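Local coordinates for endoglucanase (Clostridium thermocellum, PDB 2YIK), which probably hydrolyses internal beta-1,4-glucosidic bonds of cellulose and belongs to glycoside hydrolase family 9, its full chain also carrying a dockerin, at residues L226-M231 with A286-L291; D307-P312 with Q355-D360. One frame throughout, in Å; residues are numbered along the deposited sequence.

Contact 1 (L226-M231 with A286-L291); sequences LAINYM and AAWLYL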
# COMPACT_ATOMS: atom_id res chain seq x y z
N LEU A 226 2.49 10.19 2.57
CA LEU A 226 2.52 11.26 3.55
C LEU A 226 1.53 12.37 3.21
O LEU A 226 0.94 12.97 4.11
CB LEU A 226 3.94 11.82 3.65
CG LEU A 226 4.88 10.85 4.37
CD1 LEU A 226 6.34 11.20 4.10
CD2 LEU A 226 4.57 10.89 5.86
N ALA A 227 1.33 12.64 1.92
CA ALA A 227 0.36 13.65 1.51
C ALA A 227 -1.03 13.15 1.86
O ALA A 227 -1.89 13.91 2.29
CB ALA A 227 0.48 13.92 0.01
N ILE A 228 -1.25 11.85 1.67
CA ILE A 228 -2.53 11.23 2.01
C ILE A 228 -2.73 11.28 3.53
O ILE A 228 -3.85 11.48 4.00
CB ILE A 228 -2.58 9.76 1.52
CG1 ILE A 228 -2.60 9.74 -0.01
CG2 ILE A 228 -3.79 9.02 2.11
CD1 ILE A 228 -2.38 8.39 -0.62
N ASN A 229 -1.64 11.12 4.28
CA ASN A 229 -1.69 11.15 5.73
C ASN A 229 -2.17 12.53 6.17
O ASN A 229 -2.97 12.67 7.10
CB ASN A 229 -0.31 10.86 6.33
CG ASN A 229 -0.39 10.18 7.69
OD1 ASN A 229 0.43 10.45 8.58
ND2 ASN A 229 -1.36 9.29 7.85
N TYR A 230 -1.68 13.56 5.48
CA TYR A 230 -2.10 14.92 5.78
C TYR A 230 -3.60 15.01 5.55
O TYR A 230 -4.35 15.49 6.41
CB TYR A 230 -1.38 15.93 4.88
CG TYR A 230 -2.10 17.26 4.81
CD1 TYR A 230 -1.94 18.23 5.81
CD2 TYR A 230 -2.98 17.53 3.77
CE1 TYR A 230 -2.65 19.44 5.76
CE2 TYR A 230 -3.70 18.73 3.72
CZ TYR A 230 -3.53 19.67 4.71
OH TYR A 230 -4.22 20.85 4.63
N MET A 231 -4.05 14.54 4.39
CA MET A 231 -5.47 14.58 4.04
C MET A 231 -6.34 13.88 5.08
O MET A 231 -7.44 14.32 5.37
CB MET A 231 -5.72 13.94 2.66
CG MET A 231 -5.17 14.71 1.46
SD MET A 231 -5.73 16.42 1.33
CE MET A 231 -7.45 16.23 0.87
N ALA A 286 2.23 13.81 -6.90
CA ALA A 286 1.90 15.15 -7.36
C ALA A 286 0.41 15.43 -7.26
O ALA A 286 0.00 16.50 -6.80
CB ALA A 286 2.38 15.35 -8.81
N ALA A 287 -0.41 14.47 -7.69
CA ALA A 287 -1.86 14.63 -7.63
C ALA A 287 -2.32 14.81 -6.19
O ALA A 287 -3.14 15.68 -5.91
CB ALA A 287 -2.55 13.43 -8.26
N TRP A 288 -1.81 13.98 -5.29
CA TRP A 288 -2.20 14.08 -3.89
C TRP A 288 -1.71 15.38 -3.26
O TRP A 288 -2.40 15.96 -2.41
CB TRP A 288 -1.65 12.90 -3.09
CG TRP A 288 -2.48 11.66 -3.23
CD1 TRP A 288 -2.19 10.56 -3.99
CD2 TRP A 288 -3.74 11.41 -2.61
NE1 TRP A 288 -3.21 9.64 -3.87
CE2 TRP A 288 -4.16 10.13 -3.03
CE3 TRP A 288 -4.56 12.14 -1.73
CZ2 TRP A 288 -5.37 9.56 -2.60
CZ3 TRP A 288 -5.76 11.58 -1.30
CH2 TRP A 288 -6.15 10.30 -1.74
N LEU A 289 -0.54 15.84 -3.67
CA LEU A 289 -0.01 17.09 -3.14
C LEU A 289 -0.82 18.28 -3.63
O LEU A 289 -0.93 19.28 -2.92
CB LEU A 289 1.47 17.24 -3.52
CG LEU A 289 2.40 16.44 -2.60
CD1 LEU A 289 3.77 16.31 -3.23
CD2 LEU A 289 2.49 17.11 -1.23
N TYR A 290 -1.40 18.19 -4.83
CA TYR A 290 -2.21 19.30 -5.31
C TYR A 290 -3.49 19.30 -4.49
O TYR A 290 -3.99 20.35 -4.08
CB TYR A 290 -2.57 19.16 -6.79
CG TYR A 290 -3.45 20.30 -7.28
CD1 TYR A 290 -2.90 21.55 -7.59
CD2 TYR A 290 -4.83 20.16 -7.35
CE1 TYR A 290 -3.72 22.63 -7.96
CE2 TYR A 290 -5.66 21.22 -7.72
CZ TYR A 290 -5.09 22.45 -8.02
OH TYR A 290 -5.92 23.49 -8.39
N LEU A 291 -4.02 18.10 -4.24
CA LEU A 291 -5.24 17.94 -3.46
C LEU A 291 -5.02 18.54 -2.06
O LEU A 291 -5.91 19.18 -1.50
CB LEU A 291 -5.59 16.45 -3.36
CG LEU A 291 -7.05 16.01 -3.19
CD1 LEU A 291 -7.94 16.72 -4.20
CD2 LEU A 291 -7.15 14.49 -3.37
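Ala227 opens the contact by setting its methyl between two side chains of the facing helix. Its CB lies 3.9 Å from Trp288 CB, and Leu289 CD2 reaches it from the other helix at a similar distance. The small side chain lets the backbones come close here: the CA atoms of Ala227 and Leu289 are 5.8 Å apart. The short helical segments run nearly parallel, with an angle of 27° between their directions and 8.9 Å between their axes.

One residue on, Ile228 lies over a face of the Trp288 indole. CG1 stands beside the backbone N (chi1 -69°), which places this longer branch over the ring. CG1 is 3.4 Å from the centroid of the six-membered ring of Trp288 and 16° off its normal, a CH-pi contact. CD1 continues across the indole, 3.5 Å from Trp288 CE2.

Met231, one turn further along, meets the same indole at its edge. Its CG is 4.1 Å from Trp288 CE3, near the ring plane. The chain then bends at chi2 and chi3, and the methyl end turns to Leu291. Met231 CE lies 4.1 Å from Leu291 CG, with the two side chains at about a right angle.

This is helix-helix packing between helices 216-233 and 279-293 of the (alpha/alpha)6 barrel of family 9. Trp284 and Tyr139 make edge-to-face contacts with the Trp288 ring, and Ile328 of helix 322-336 also touches it. The six touching residues are all buried. With no hydrogen bond between the segments, the cohesion probably comes from apolar burial, dispersion and the CH-pi contact, with the indole as the shared surface between isoleucine, methionine and the neighbouring aromatic rings.

Contact 2 (D307-P312 with Q355-D360); sequences DYYAPP and QWEQID
Tyr308 and Tyr309 reach from a type I beta turn, Asp307 to Ala310, to the segment 355-360. Both segments are loops between helices of the (alpha/alpha)6 barrel. Within the turn, Asp307 OD1 accepts from Tyr309 N at 3.1 Å, forming an Asx turn; the N-H comes from above the carboxylate plane.

Two direct hydrogen bonds join the loops. Tyr308 has CG anti to its backbone N (chi1 -174°), and its ring extends across to the other loop. Its OH accepts from Asp360 N at 3.0 Å in a nearly straight bond of 177°. Tyr309 OH donates to the syn lone pair of Glu357 OE2 at 2.6 Å. The phenol and carboxylate meet from opposite directions, with their planes only 21° apart. This hydroxyl bond would probably stabilise the charged carboxylate.

Apolar packing is modest. Ile359 CG2 lies obliquely to the Tyr308 ring, 4.0 Å from CE1 of that ring.

Around the contact, Asp360 OD1 caps Trp362 N at the turn into helix 363-373, and Lys363 and Pro364 touch Tyr308. Lys348 NZ bonds to the carbonyl oxygens of Gln355 and Glu357.

Water completes the polar join. It sits at the edge of the Tyr308 ring, in its plane, 2.6 Å from Tyr308 OH, and donates to Gln358 O at 3.2 Å.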
# COMPACT_ATOMS: atom_id res chain seq x y z
N ASP A 307 0.39 9.70 -18.06
CA ASP A 307 0.14 8.89 -19.25
C ASP A 307 -1.36 8.59 -19.27
O ASP A 307 -1.83 7.66 -18.61
CB ASP A 307 0.95 7.58 -19.17
CG ASP A 307 0.82 6.72 -20.43
OD1 ASP A 307 -0.00 7.05 -21.31
OD2 ASP A 307 1.55 5.70 -20.53
N TYR A 308 -2.11 9.39 -20.01
CA TYR A 308 -3.56 9.26 -20.12
C TYR A 308 -3.97 7.90 -20.67
O TYR A 308 -5.08 7.44 -20.44
CB TYR A 308 -4.09 10.37 -21.04
CG TYR A 308 -5.60 10.46 -21.16
CD1 TYR A 308 -6.37 11.04 -20.15
CD2 TYR A 308 -6.25 10.02 -22.31
CE1 TYR A 308 -7.75 11.18 -20.29
CE2 TYR A 308 -7.62 10.15 -22.46
CZ TYR A 308 -8.37 10.73 -21.45
OH TYR A 308 -9.72 10.89 -21.60
N TYR A 309 -3.06 7.25 -21.39
CA TYR A 309 -3.33 5.96 -22.00
C TYR A 309 -3.06 4.75 -21.10
O TYR A 309 -3.47 3.64 -21.41
CB TYR A 309 -2.51 5.82 -23.29
CG TYR A 309 -2.70 7.00 -24.22
CD1 TYR A 309 -3.97 7.39 -24.63
CD2 TYR A 309 -1.61 7.79 -24.62
CE1 TYR A 309 -4.17 8.54 -25.42
CE2 TYR A 309 -1.79 8.94 -25.40
CZ TYR A 309 -3.08 9.31 -25.79
OH TYR A 309 -3.26 10.46 -26.54
N ALA A 310 -2.41 4.98 -19.96
CA ALA A 310 -2.06 3.90 -19.05
C ALA A 310 -3.13 3.30 -18.13
O ALA A 310 -3.22 2.08 -18.00
CB ALA A 310 -0.85 4.32 -18.21
N PRO A 311 -3.96 4.13 -17.49
CA PRO A 311 -4.97 3.55 -16.59
C PRO A 311 -5.71 2.27 -16.97
O PRO A 311 -5.75 1.33 -16.19
CB PRO A 311 -5.93 4.72 -16.35
CG PRO A 311 -5.02 5.91 -16.38
CD PRO A 311 -4.14 5.60 -17.59
N PRO A 312 -6.28 2.21 -18.18
CA PRO A 312 -7.03 1.01 -18.61
C PRO A 312 -6.26 -0.29 -18.80
O PRO A 312 -6.86 -1.38 -18.81
CB PRO A 312 -7.68 1.45 -19.92
CG PRO A 312 -7.52 2.94 -19.97
CD PRO A 312 -6.23 3.20 -19.27
N GLN A 355 -4.97 20.29 -29.08
CA GLN A 355 -6.02 20.86 -28.24
C GLN A 355 -7.38 20.24 -28.51
O GLN A 355 -8.28 20.29 -27.66
CB GLN A 355 -6.10 22.37 -28.43
CG GLN A 355 -5.03 23.14 -27.66
CD GLN A 355 -5.23 23.05 -26.16
OE1 GLN A 355 -6.26 23.49 -25.64
NE2 GLN A 355 -4.26 22.48 -25.46
N TRP A 356 -7.55 19.65 -29.68
CA TRP A 356 -8.83 19.05 -30.02
C TRP A 356 -8.93 17.58 -29.63
O TRP A 356 -9.95 16.95 -29.87
CB TRP A 356 -9.14 19.23 -31.51
CG TRP A 356 -8.11 18.66 -32.43
CD1 TRP A 356 -8.09 17.41 -32.97
CD2 TRP A 356 -6.95 19.34 -32.94
NE1 TRP A 356 -7.00 17.27 -33.80
CE2 TRP A 356 -6.29 18.43 -33.79
CE3 TRP A 356 -6.42 20.62 -32.75
CZ2 TRP A 356 -5.11 18.78 -34.46
CZ3 TRP A 356 -5.25 20.96 -33.42
CH2 TRP A 356 -4.61 20.04 -34.26
N GLU A 357 -7.87 17.02 -29.05
CA GLU A 357 -7.95 15.63 -28.62
C GLU A 357 -8.94 15.59 -27.45
O GLU A 357 -8.95 16.51 -26.63
CB GLU A 357 -6.59 15.10 -28.15
CG GLU A 357 -6.71 13.75 -27.45
CD GLU A 357 -5.41 12.96 -27.42
OE1 GLU A 357 -4.40 13.43 -27.99
OE2 GLU A 357 -5.41 11.85 -26.83
N GLN A 358 -9.78 14.56 -27.37
CA GLN A 358 -10.74 14.49 -26.28
C GLN A 358 -10.10 13.97 -24.99
O GLN A 358 -9.44 12.93 -24.98
CB GLN A 358 -11.93 13.59 -26.63
CG GLN A 358 -13.14 13.84 -25.72
CD GLN A 358 -13.94 12.58 -25.43
OE1 GLN A 358 -13.60 11.79 -24.53
NE2 GLN A 358 -15.02 12.37 -26.20
N ILE A 359 -10.28 14.74 -23.92
CA ILE A 359 -9.75 14.39 -22.62
C ILE A 359 -10.86 14.53 -21.58
O ILE A 359 -11.47 15.59 -21.44
CB ILE A 359 -8.59 15.33 -22.18
CG1 ILE A 359 -7.33 15.05 -23.00
CG2 ILE A 359 -8.28 15.14 -20.71
CD1 ILE A 359 -7.49 15.43 -24.43
N ASP A 360 -11.13 13.43 -20.89
CA ASP A 360 -12.13 13.39 -19.83
C ASP A 360 -11.40 12.60 -18.75
O ASP A 360 -11.15 11.40 -18.91
CB ASP A 360 -13.40 12.67 -20.28
CG ASP A 360 -14.43 12.51 -19.15
OD1 ASP A 360 -14.04 12.45 -17.96
OD2 ASP A 360 -15.63 12.41 -19.45
O HOH W 1 -10.65 10.21 -23.89

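Well along the chain, after several earlier helices, helix 216-233 supplies the first side of contact 1. It closes when helix 279-293 comes back alongside, after 54 intervening residues that include helix 238-257. The chain then passes through helix 296-305 into the turn that opens contact 2. Helices 322-336 and 342-350 follow before the loop 355-360 closes it. The two contacts are in series: they neither nest nor cross. The centres of contacts 1 and 2 are about 23 Å apart, and their nearest atoms about 11 Å. Contact 1 joins two barrel helices through buried side chains. Contact 2 ties two more peripheral interhelical loops. Helix 322-336 packs against segments of both.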